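Local coordinates for transcriptional protein SWT1 (Saccharomyces cerevisiae, PDB 4PQZ) that takes part in transcription, probably as an activator, and belongs to an RNA endonuclease of which this piece is the C-terminal, HEPN-like domain, at residues Glu48-Ala53 with Thr77-Ala82; Asn106-Leu111 with Glu129-Thr134; Pro112-Ser117 with Leu125-Gln130. All blocks are in the same frame, centred on the assembly; numbering follows the deposited sequence.

How the interactions relate
All three contacts lie in one all-helical domain and none is bridged by a hydrogen bond between its own segments. Interaction 2 is the buried one, an aromatic and leucine cluster between the loop 106-111 and helix 122-139. Interactions 1 and 3 are partly buried: in each a phenylalanine edge meets backbone carbonyl oxygen, one at the start of helix 79-88 in interaction 1 and two in the short turn 113-116 in interaction 3. Interactions 2 and 3 hold the same helix, sharing E129 and Q130. W132 joins all three, packing on I50 and I79 of interaction 1 and hydrogen-bonding through NE1 to L115 O of interaction 3.

Interaction 1: residues Glu48-Ala53 with Thr77-Ala82; sequences ETIFFA and TTIENA
F51 pushes the edge of its ring against the backbone where residues 77-82 turn into a helix: CE1 lies 3.2 Å from T78 O, near the ring plane, and CZ is 3.4 Å from T77 C. The slightly positive hydrogens of an aromatic rim suit a carbonyl oxygen, so a phenylalanine can meet this polar backbone without a donor of its own. With CG anti to its carbonyl carbon (chi1 -65°), the ring is carried from the flank of its helix over to the other segment. T78 is the N-cap of helix 79-88; its OG1 accepts from N81 N at 2.9 Å, while its carbonyl oxygen also takes the first helical bond, from A82 N. The contact thus sets the side of the long helix 35-62 against the beginning of helix 79-88, within the HEPN-like helical fold of this domain. Further along, the methyl of A82 allows close approach: its CB is 3.6 Å from I50 CG2 and 4.0 Å from F51 CE1. I50 CD1 reaches I79 CG1 more loosely, at 4.3 Å. Branched aliphatic side chains suit this buried side, where W132 of helix 122-139 covers both isoleucines.

Interaction 2: residues Asn106-Leu111 with Glu129-Thr134; sequences NEWKSL and EQFWET
W132 offers its indole edge to L111, whose CD1 is 3.8 Å from CZ2, and one face to its own neighbour F131, whose CD2 lies over it; W132 CD1 in turn sits at the F131 edge, in its plane. One face of W108 carries the carboxylate oxygen OE1 of the adjacent E107, and the edge of W108 receives W132 CH2, 3.8 Å from CZ3. F131 lies oblique to W108, with planes at 54° and W108 CH2 3.8 Å from F131 CZ. CB of F131 already points to the loop, and CG anti to the backbone N (chi1 171°) carries the ring on, so that CZ lies among W108, L111 and E107. The chain of E107 bends at chi2, and its OE2 approaches F131 CE1 to 3.6 Å, the carboxylate plane turned 29° from the ring. The other methyl of L111, CD2, reaches F131 CZ at 4.2 Å. Large flat side chains suit this site because they span the distance between backbones whose nearest CA atoms, of L111 and F131, are 11.2 Å apart. The indole NE1 of W132 is satisfied by L115 O, and W90 meets W108 from beyond the segments. A carboxylate over an indole face probably gains little from the ring electrons, and no hydrogen bond crosses the contact, so apolar packing is what joins loop to helix.

Interaction 3: residues Pro112-Ser117 with Leu125-Gln130; sequences PTVLKS and LRTFEQ
F128 meets the short turn 113-116 through contacts between ring edge and carbonyl oxygens: CD1 is 3.4 Å from V114 O and CE1 is 3.3 Å from L115 O, both oxygens near the ring plane. With its CG anti to the backbone N (chi1 -179°), F128 brings that edge beside the turn, where weakly positive ring hydrogens suit the oxygens; L115 O also accepts from W132, a turn beyond F128. Apolar contact is made beside this, on the T127 side of the helix. V114 and T127 cross at about a right angle, their CG2 methyls 4.1 Å apart. L115 sets its CD2 methyl against a backbone oxygen, 4.0 Å from T127 O. Threonine suits this partly exposed place: its methyl meets V114 while OG1 bonds to N123 O in its own helix. Within 112-117, T113 O accepts hydrogen bonds from K116 N at 3.0 Å and from S117 OG at 2.7 Å, the two donors arriving from opposite faces of its plane. K116 NZ bonds to L111 O, just before the turn. The backbones come close, 5.3 Å between the CA atoms of L115 and F128, where a short, weakly bonded helical turn lies against helix 122-139 in this HEPN-like fold.

Interaction 1: residues Glu48-Ala53 with Thr77-Ala82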
loop_
_atom_site.group_PDB
_atom_site.type_symbol
_atom_site.label_atom_id
_atom_site.label_comp_id
_atom_site.label_asym_id
_atom_site.label_seq_id
_atom_site.Cartn_x
_atom_site.Cartn_y
_atom_site.Cartn_z
ATOM N N GLU A 48 -5.227 -1.663 -4.696
ATOM C CA GLU A 48 -4.780 -1.545 -6.086
ATOM C C GLU A 48 -3.482 -0.754 -6.205
ATOM O O GLU A 48 -2.636 -1.047 -7.047
ATOM C CB GLU A 48 -5.853 -0.886 -6.945
ATOM C CG GLU A 48 -7.012 -1.792 -7.307
ATOM C CD GLU A 48 -8.060 -1.066 -8.129
ATOM O OE1 GLU A 48 -7.945 0.173 -8.287
ATOM O OE2 GLU A 48 -8.997 -1.733 -8.617
ATOM N N THR A 49 -3.331 0.246 -5.347
ATOM C CA THR A 49 -2.174 1.132 -5.385
ATOM C C THR A 49 -0.932 0.468 -4.783
ATOM O O THR A 49 0.191 0.693 -5.237
ATOM C CB THR A 49 -2.496 2.485 -4.664
ATOM O OG1 THR A 49 -3.725 3.005 -5.174
ATOM C CG2 THR A 49 -1.406 3.509 -4.880
ATOM N N ILE A 50 -1.137 -0.351 -3.761
ATOM C CA ILE A 50 -0.045 -1.118 -3.184
ATOM C C ILE A 50 0.446 -2.133 -4.210
ATOM O O ILE A 50 1.646 -2.324 -4.395
ATOM C CB ILE A 50 -0.482 -1.863 -1.908
ATOM C CG1 ILE A 50 -0.883 -0.875 -0.806
ATOM C CG2 ILE A 50 0.645 -2.755 -1.408
ATOM C CD1 ILE A 50 -1.664 -1.528 0.336
ATOM N N PHE A 51 -0.502 -2.770 -4.889
ATOM C CA PHE A 51 -0.186 -3.813 -5.860
ATOM C C PHE A 51 0.574 -3.222 -7.038
ATOM O O PHE A 51 1.610 -3.754 -7.430
ATOM C CB PHE A 51 -1.454 -4.536 -6.338
ATOM C CG PHE A 51 -2.163 -5.299 -5.252
ATOM C CD1 PHE A 51 -1.536 -5.547 -4.037
ATOM C CD2 PHE A 51 -3.454 -5.771 -5.446
ATOM C CE1 PHE A 51 -2.182 -6.244 -3.035
ATOM C CE2 PHE A 51 -4.107 -6.475 -4.447
ATOM C CZ PHE A 51 -3.468 -6.711 -3.239
ATOM N N PHE A 52 0.066 -2.114 -7.579
ATOM C CA PHE A 52 0.753 -1.374 -8.639
ATOM C C PHE A 52 2.194 -1.070 -8.258
ATOM O O PHE A 52 3.109 -1.313 -9.054
ATOM C CB PHE A 52 0.026 -0.053 -8.973
ATOM C CG PHE A 52 0.840 0.886 -9.850
ATOM C CD1 PHE A 52 0.927 0.679 -11.228
ATOM C CD2 PHE A 52 1.524 1.962 -9.296
ATOM C CE1 PHE A 52 1.681 1.538 -12.042
ATOM C CE2 PHE A 52 2.275 2.828 -10.097
ATOM C CZ PHE A 52 2.356 2.612 -11.471
ATOM N N ALA A 53 2.376 -0.538 -7.044
ATOM C CA ALA A 53 3.688 -0.102 -6.568
ATOM C C ALA A 53 4.671 -1.264 -6.414
ATOM O O ALA A 53 5.846 -1.155 -6.776
ATOM C CB ALA A 53 3.563 0.662 -5.265
ATOM N N THR A 77 -3.024 -10.642 -4.611
ATOM C CA THR A 77 -4.459 -10.396 -4.399
ATOM C C THR A 77 -4.792 -9.865 -3.015
ATOM O O THR A 77 -5.870 -9.309 -2.797
ATOM C CB THR A 77 -5.365 -11.629 -4.665
ATOM O OG1 THR A 77 -4.962 -12.715 -3.821
ATOM C CG2 THR A 77 -5.323 -12.020 -6.139
ATOM N N THR A 78 -3.884 -10.042 -2.068
ATOM C CA THR A 78 -4.160 -9.565 -0.722
ATOM C C THR A 78 -3.098 -8.595 -0.241
ATOM O O THR A 78 -2.000 -8.527 -0.792
ATOM C CB THR A 78 -4.291 -10.728 0.298
ATOM O OG1 THR A 78 -3.008 -11.321 0.528
ATOM C CG2 THR A 78 -5.258 -11.780 -0.205
ATOM N N ILE A 79 -3.434 -7.840 0.798
ATOM C CA ILE A 79 -2.469 -6.946 1.412
ATOM C C ILE A 79 -1.392 -7.787 2.085
ATOM O O ILE A 79 -0.228 -7.394 2.131
ATOM C CB ILE A 79 -3.173 -5.964 2.366
ATOM C CG1 ILE A 79 -3.980 -4.966 1.535
ATOM C CG2 ILE A 79 -2.175 -5.240 3.285
ATOM C CD1 ILE A 79 -4.874 -4.033 2.350
ATOM N N GLU A 80 -1.787 -8.965 2.568
ATOM C CA GLU A 80 -0.842 -9.926 3.141
ATOM C C GLU A 80 0.223 -10.421 2.148
ATOM O O GLU A 80 1.386 -10.520 2.507
ATOM C CB GLU A 80 -1.567 -11.119 3.776
ATOM C CG GLU A 80 -0.629 -12.128 4.432
ATOM C CD GLU A 80 -1.136 -12.607 5.781
ATOM O OE1 GLU A 80 -2.337 -12.947 5.887
ATOM O OE2 GLU A 80 -0.327 -12.639 6.737
ATOM N N ASN A 81 -0.185 -10.738 0.916
ATOM C CA ASN A 81 0.761 -11.046 -0.162
ATOM C C ASN A 81 1.751 -9.917 -0.420
ATOM O O ASN A 81 2.959 -10.148 -0.531
ATOM C CB ASN A 81 0.023 -11.331 -1.466
ATOM C CG ASN A 81 -0.790 -12.594 -1.413
ATOM O OD1 ASN A 81 -0.479 -13.520 -0.657
ATOM N ND2 ASN A 81 -1.849 -12.646 -2.221
ATOM N N ALA A 82 1.228 -8.697 -0.514
ATOM C CA ALA A 82 2.054 -7.514 -0.735
ATOM C C ALA A 82 3.095 -7.347 0.367
ATOM O O ALA A 82 4.282 -7.170 0.094
ATOM C CB ALA A 82 1.173 -6.281 -0.843
#

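Interaction 2: residues Asn106-Leu111 with Glu129-Thr134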
loop_
_atom_site.group_PDB
_atom_site.type_symbol
_atom_site.label_atom_id
_atom_site.label_comp_id
_atom_site.label_asym_id
_atom_site.label_seq_id
_atom_site.Cartn_x
_atom_site.Cartn_y
_atom_site.Cartn_z
ATOM N N ASN A 106 11.261 -6.182 9.954
ATOM C CA ASN A 106 10.304 -6.907 10.798
ATOM C C ASN A 106 8.838 -6.407 10.801
ATOM O O ASN A 106 7.915 -7.168 11.099
ATOM C CB ASN A 106 10.856 -7.013 12.222
ATOM C CG ASN A 106 9.978 -7.854 13.126
ATOM O OD1 ASN A 106 10.008 -9.085 13.071
ATOM N ND2 ASN A 106 9.189 -7.193 13.967
ATOM N N GLU A 107 8.623 -5.138 10.454
ATOM C CA GLU A 107 7.274 -4.570 10.351
ATOM C C GLU A 107 6.386 -5.330 9.330
ATOM O O GLU A 107 5.146 -5.342 9.446
ATOM C CB GLU A 107 7.371 -3.078 9.977
ATOM C CG GLU A 107 6.388 -2.133 10.710
ATOM C CD GLU A 107 5.015 -2.112 10.064
ATOM O OE1 GLU A 107 4.926 -2.502 8.881
ATOM O OE2 GLU A 107 4.030 -1.717 10.729
ATOM N N TRP A 108 7.022 -5.953 8.333
ATOM C CA TRP A 108 6.293 -6.613 7.242
ATOM C C TRP A 108 6.147 -8.118 7.415
ATOM O O TRP A 108 5.526 -8.787 6.594
ATOM C CB TRP A 108 6.959 -6.306 5.910
ATOM C CG TRP A 108 7.122 -4.835 5.722
ATOM C CD1 TRP A 108 8.273 -4.117 5.843
ATOM C CD2 TRP A 108 6.085 -3.892 5.443
ATOM N NE1 TRP A 108 8.031 -2.798 5.614
ATOM C CE2 TRP A 108 6.695 -2.625 5.373
ATOM C CE3 TRP A 108 4.704 -3.997 5.213
ATOM C CZ2 TRP A 108 5.968 -1.462 5.099
ATOM C CZ3 TRP A 108 3.981 -2.829 4.931
ATOM C CH2 TRP A 108 4.614 -1.587 4.892
ATOM N N LYS A 109 6.704 -8.640 8.495
ATOM C CA LYS A 109 6.612 -10.062 8.794
ATOM C C LYS A 109 5.159 -10.477 9.041
ATOM O O LYS A 109 4.692 -11.501 8.536
ATOM C CB LYS A 109 7.495 -10.383 10.001
ATOM C CG LYS A 109 7.852 -11.855 10.187
ATOM C CD LYS A 109 9.132 -11.989 11.013
ATOM C CE LYS A 109 9.091 -13.204 11.919
ATOM N NZ LYS A 109 8.480 -14.367 11.231
ATOM N N SER A 110 4.450 -9.676 9.827
ATOM C CA SER A 110 3.036 -9.921 10.119
ATOM C C SER A 110 2.386 -8.604 10.521
ATOM O O SER A 110 2.542 -8.134 11.650
ATOM C CB SER A 110 2.859 -10.965 11.237
ATOM O OG SER A 110 1.506 -11.412 11.329
ATOM N N LEU A 111 1.686 -8.003 9.569
ATOM C CA LEU A 111 0.951 -6.771 9.809
ATOM C C LEU A 111 -0.201 -7.028 10.765
ATOM O O LEU A 111 -0.813 -8.099 10.728
ATOM C CB LEU A 111 0.376 -6.225 8.499
ATOM C CG LEU A 111 1.263 -5.520 7.477
ATOM C CD1 LEU A 111 0.403 -5.125 6.274
ATOM C CD2 LEU A 111 1.916 -4.295 8.110
ATOM N N GLU A 129 -5.979 4.146 6.463
ATOM C CA GLU A 129 -5.611 5.139 5.464
ATOM C C GLU A 129 -4.334 5.889 5.820
ATOM O O GLU A 129 -3.489 6.081 4.949
ATOM C CB GLU A 129 -6.764 6.113 5.202
ATOM C CG GLU A 129 -6.563 7.028 3.992
ATOM C CD GLU A 129 -5.671 8.240 4.282
ATOM O OE1 GLU A 129 -5.059 8.769 3.327
ATOM O OE2 GLU A 129 -5.581 8.663 5.459
ATOM N N GLN A 130 -4.183 6.315 7.076
ATOM C CA GLN A 130 -2.959 7.027 7.474
ATOM C C GLN A 130 -1.691 6.185 7.325
ATOM O O GLN A 130 -0.643 6.698 6.943
ATOM C CB GLN A 130 -3.036 7.597 8.902
ATOM C CG GLN A 130 -3.991 8.820 9.056
ATOM C CD GLN A 130 -3.484 10.100 8.388
ATOM O OE1 GLN A 130 -2.717 10.860 8.986
ATOM N NE2 GLN A 130 -3.939 10.362 7.156
ATOM N N PHE A 131 -1.769 4.897 7.636
ATOM C CA PHE A 131 -0.564 4.065 7.588
ATOM C C PHE A 131 -0.123 3.927 6.136
ATOM O O PHE A 131 1.049 4.147 5.792
ATOM C CB PHE A 131 -0.818 2.689 8.209
ATOM C CG PHE A 131 0.303 1.707 7.995
ATOM C CD1 PHE A 131 1.416 1.708 8.829
ATOM C CD2 PHE A 131 0.240 0.773 6.968
ATOM C CE1 PHE A 131 2.445 0.810 8.632
ATOM C CE2 PHE A 131 1.263 -0.137 6.768
ATOM C CZ PHE A 131 2.364 -0.113 7.596
ATOM N N TRP A 132 -1.096 3.600 5.291
ATOM C CA TRP A 132 -0.833 3.298 3.887
ATOM C C TRP A 132 -0.497 4.517 3.031
ATOM O O TRP A 132 0.198 4.391 2.034
ATOM C CB TRP A 132 -1.998 2.507 3.292
ATOM C CG TRP A 132 -1.958 1.094 3.758
ATOM C CD1 TRP A 132 -2.848 0.463 4.588
ATOM C CD2 TRP A 132 -0.934 0.140 3.469
ATOM N NE1 TRP A 132 -2.448 -0.838 4.810
ATOM C CE2 TRP A 132 -1.279 -1.058 4.132
ATOM C CE3 TRP A 132 0.236 0.183 2.704
ATOM C CZ2 TRP A 132 -0.491 -2.205 4.045
ATOM C CZ3 TRP A 132 1.013 -0.959 2.621
ATOM C CH2 TRP A 132 0.647 -2.137 3.291
ATOM N N GLU A 133 -0.998 5.682 3.440
ATOM C CA GLU A 133 -0.648 6.964 2.834
ATOM C C GLU A 133 0.850 7.210 2.984
ATOM O O GLU A 133 1.545 7.463 1.993
ATOM C CB GLU A 133 -1.460 8.108 3.476
ATOM C CG GLU A 133 -0.839 9.483 3.305
ATOM C CD GLU A 133 -1.719 10.609 3.835
ATOM O OE1 GLU A 133 -2.909 10.368 4.118
ATOM O OE2 GLU A 133 -1.215 11.744 3.969
ATOM N N THR A 134 1.330 7.122 4.226
ATOM C CA THR A 134 2.747 7.272 4.552
ATOM C C THR A 134 3.584 6.242 3.763
ATOM O O THR A 134 4.555 6.610 3.114
ATOM C CB THR A 134 2.978 7.083 6.087
ATOM O OG1 THR A 134 2.194 8.027 6.819
ATOM C CG2 THR A 134 4.456 7.256 6.476
#

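Interaction 3: residues Pro112-Ser117 with Leu125-Gln130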
loop_
_atom_site.group_PDB
_atom_site.type_symbol
_atom_site.label_atom_id
_atom_site.label_comp_id
_atom_site.label_asym_id
_atom_site.label_seq_id
_atom_site.Cartn_x
_atom_site.Cartn_y
_atom_site.Cartn_z
ATOM N N PRO A 112 -0.512 -6.039 11.614
ATOM C CA PRO A 112 -1.741 -6.099 12.411
ATOM C C PRO A 112 -2.949 -6.169 11.488
ATOM O O PRO A 112 -2.918 -5.575 10.413
ATOM C CB PRO A 112 -1.726 -4.760 13.163
ATOM C CG PRO A 112 -0.263 -4.408 13.275
ATOM C CD PRO A 112 0.310 -4.858 11.939
ATOM N N THR A 113 -3.988 -6.882 11.901
ATOM C CA THR A 113 -5.187 -7.057 11.085
ATOM C C THR A 113 -5.865 -5.736 10.662
ATOM O O THR A 113 -6.501 -5.674 9.605
ATOM C CB THR A 113 -6.219 -7.993 11.774
ATOM O OG1 THR A 113 -6.537 -7.491 13.077
ATOM C CG2 THR A 113 -5.653 -9.406 11.913
ATOM N N VAL A 114 -5.724 -4.685 11.471
ATOM C CA VAL A 114 -6.309 -3.382 11.128
ATOM C C VAL A 114 -5.742 -2.836 9.808
ATOM O O VAL A 114 -6.416 -2.113 9.066
ATOM C CB VAL A 114 -6.125 -2.325 12.259
ATOM C CG1 VAL A 114 -4.660 -1.983 12.458
ATOM C CG2 VAL A 114 -6.936 -1.067 11.944
ATOM N N LEU A 115 -4.502 -3.219 9.524
ATOM C CA LEU A 115 -3.794 -2.790 8.335
ATOM C C LEU A 115 -3.988 -3.758 7.160
ATOM O O LEU A 115 -3.687 -3.413 6.017
ATOM C CB LEU A 115 -2.307 -2.617 8.660
ATOM C CG LEU A 115 -2.009 -1.576 9.745
ATOM C CD1 LEU A 115 -0.512 -1.479 10.085
ATOM C CD2 LEU A 115 -2.584 -0.210 9.349
ATOM N N LYS A 116 -4.512 -4.953 7.437
ATOM C CA LYS A 116 -4.609 -6.024 6.428
ATOM C C LYS A 116 -6.007 -6.254 5.867
ATOM O O LYS A 116 -6.181 -7.069 4.956
ATOM C CB LYS A 116 -4.108 -7.357 6.991
ATOM C CG LYS A 116 -2.635 -7.395 7.267
ATOM C CD LYS A 116 -2.129 -8.821 7.507
ATOM C CE LYS A 116 -2.785 -9.480 8.708
ATOM N NZ LYS A 116 -1.813 -10.341 9.454
ATOM N N SER A 117 -7.003 -5.559 6.411
ATOM C CA SER A 117 -8.392 -5.852 6.058
ATOM C C SER A 117 -9.271 -4.609 5.991
ATOM O O SER A 117 -8.836 -3.503 6.331
ATOM C CB SER A 117 -8.995 -6.899 7.016
ATOM O OG SER A 117 -8.741 -6.592 8.379
ATOM N N LEU A 125 -10.566 2.951 9.976
ATOM C CA LEU A 125 -10.453 3.509 8.628
ATOM C C LEU A 125 -9.404 4.613 8.550
ATOM O O LEU A 125 -8.661 4.698 7.577
ATOM C CB LEU A 125 -11.811 4.012 8.132
ATOM C CG LEU A 125 -11.868 4.565 6.701
ATOM C CD1 LEU A 125 -11.261 3.586 5.690
ATOM C CD2 LEU A 125 -13.300 4.937 6.307
ATOM N N ARG A 126 -9.333 5.447 9.584
ATOM C CA ARG A 126 -8.308 6.482 9.647
ATOM C C ARG A 126 -6.943 5.858 9.871
ATOM O O ARG A 126 -5.956 6.257 9.250
ATOM C CB ARG A 126 -8.617 7.501 10.752
ATOM C CG ARG A 126 -9.940 8.206 10.544
ATOM C CD ARG A 126 -10.082 9.413 11.441
ATOM N NE ARG A 126 -10.887 10.448 10.796
ATOM C CZ ARG A 126 -10.388 11.382 9.985
ATOM N NH1 ARG A 126 -9.088 11.418 9.715
ATOM N NH2 ARG A 126 -11.191 12.287 9.441
ATOM N N THR A 127 -6.895 4.878 10.766
ATOM C CA THR A 127 -5.657 4.147 11.050
ATOM C C THR A 127 -5.134 3.450 9.792
ATOM O O THR A 127 -3.942 3.500 9.498
ATOM C CB THR A 127 -5.854 3.118 12.191
ATOM O OG1 THR A 127 -6.089 3.819 13.418
ATOM C CG2 THR A 127 -4.617 2.234 12.356
ATOM N N PHE A 128 -6.051 2.836 9.049
ATOM C CA PHE A 128 -5.735 2.152 7.806
ATOM C C PHE A 128 -5.180 3.130 6.782
ATOM O O PHE A 128 -4.060 2.962 6.292
ATOM C CB PHE A 128 -6.986 1.448 7.247
ATOM C CG PHE A 128 -6.737 0.685 5.971
ATOM C CD1 PHE A 128 -6.226 -0.606 6.008
ATOM C CD2 PHE A 128 -7.002 1.265 4.728
ATOM C CE1 PHE A 128 -5.983 -1.317 4.821
ATOM C CE2 PHE A 128 -6.761 0.572 3.551
ATOM C CZ PHE A 128 -6.256 -0.724 3.599
ATOM N N GLU A 129 -5.979 4.146 6.463
ATOM C CA GLU A 129 -5.611 5.139 5.464
ATOM C C GLU A 129 -4.334 5.889 5.820
ATOM O O GLU A 129 -3.489 6.081 4.949
ATOM C CB GLU A 129 -6.764 6.113 5.202
ATOM C CG GLU A 129 -6.563 7.028 3.992
ATOM C CD GLU A 129 -5.671 8.240 4.282
ATOM O OE1 GLU A 129 -5.059 8.769 3.327
ATOM O OE2 GLU A 129 -5.581 8.663 5.459
ATOM N N GLN A 130 -4.183 6.315 7.076
ATOM C CA GLN A 130 -2.959 7.027 7.474
ATOM C C GLN A 130 -1.691 6.185 7.325
ATOM O O GLN A 130 -0.643 6.698 6.943
ATOM C CB GLN A 130 -3.036 7.597 8.902
ATOM C CG GLN A 130 -3.991 8.820 9.056
ATOM C CD GLN A 130 -3.484 10.100 8.388
ATOM O OE1 GLN A 130 -2.717 10.860 8.986
ATOM N NE2 GLN A 130 -3.939 10.362 7.156
#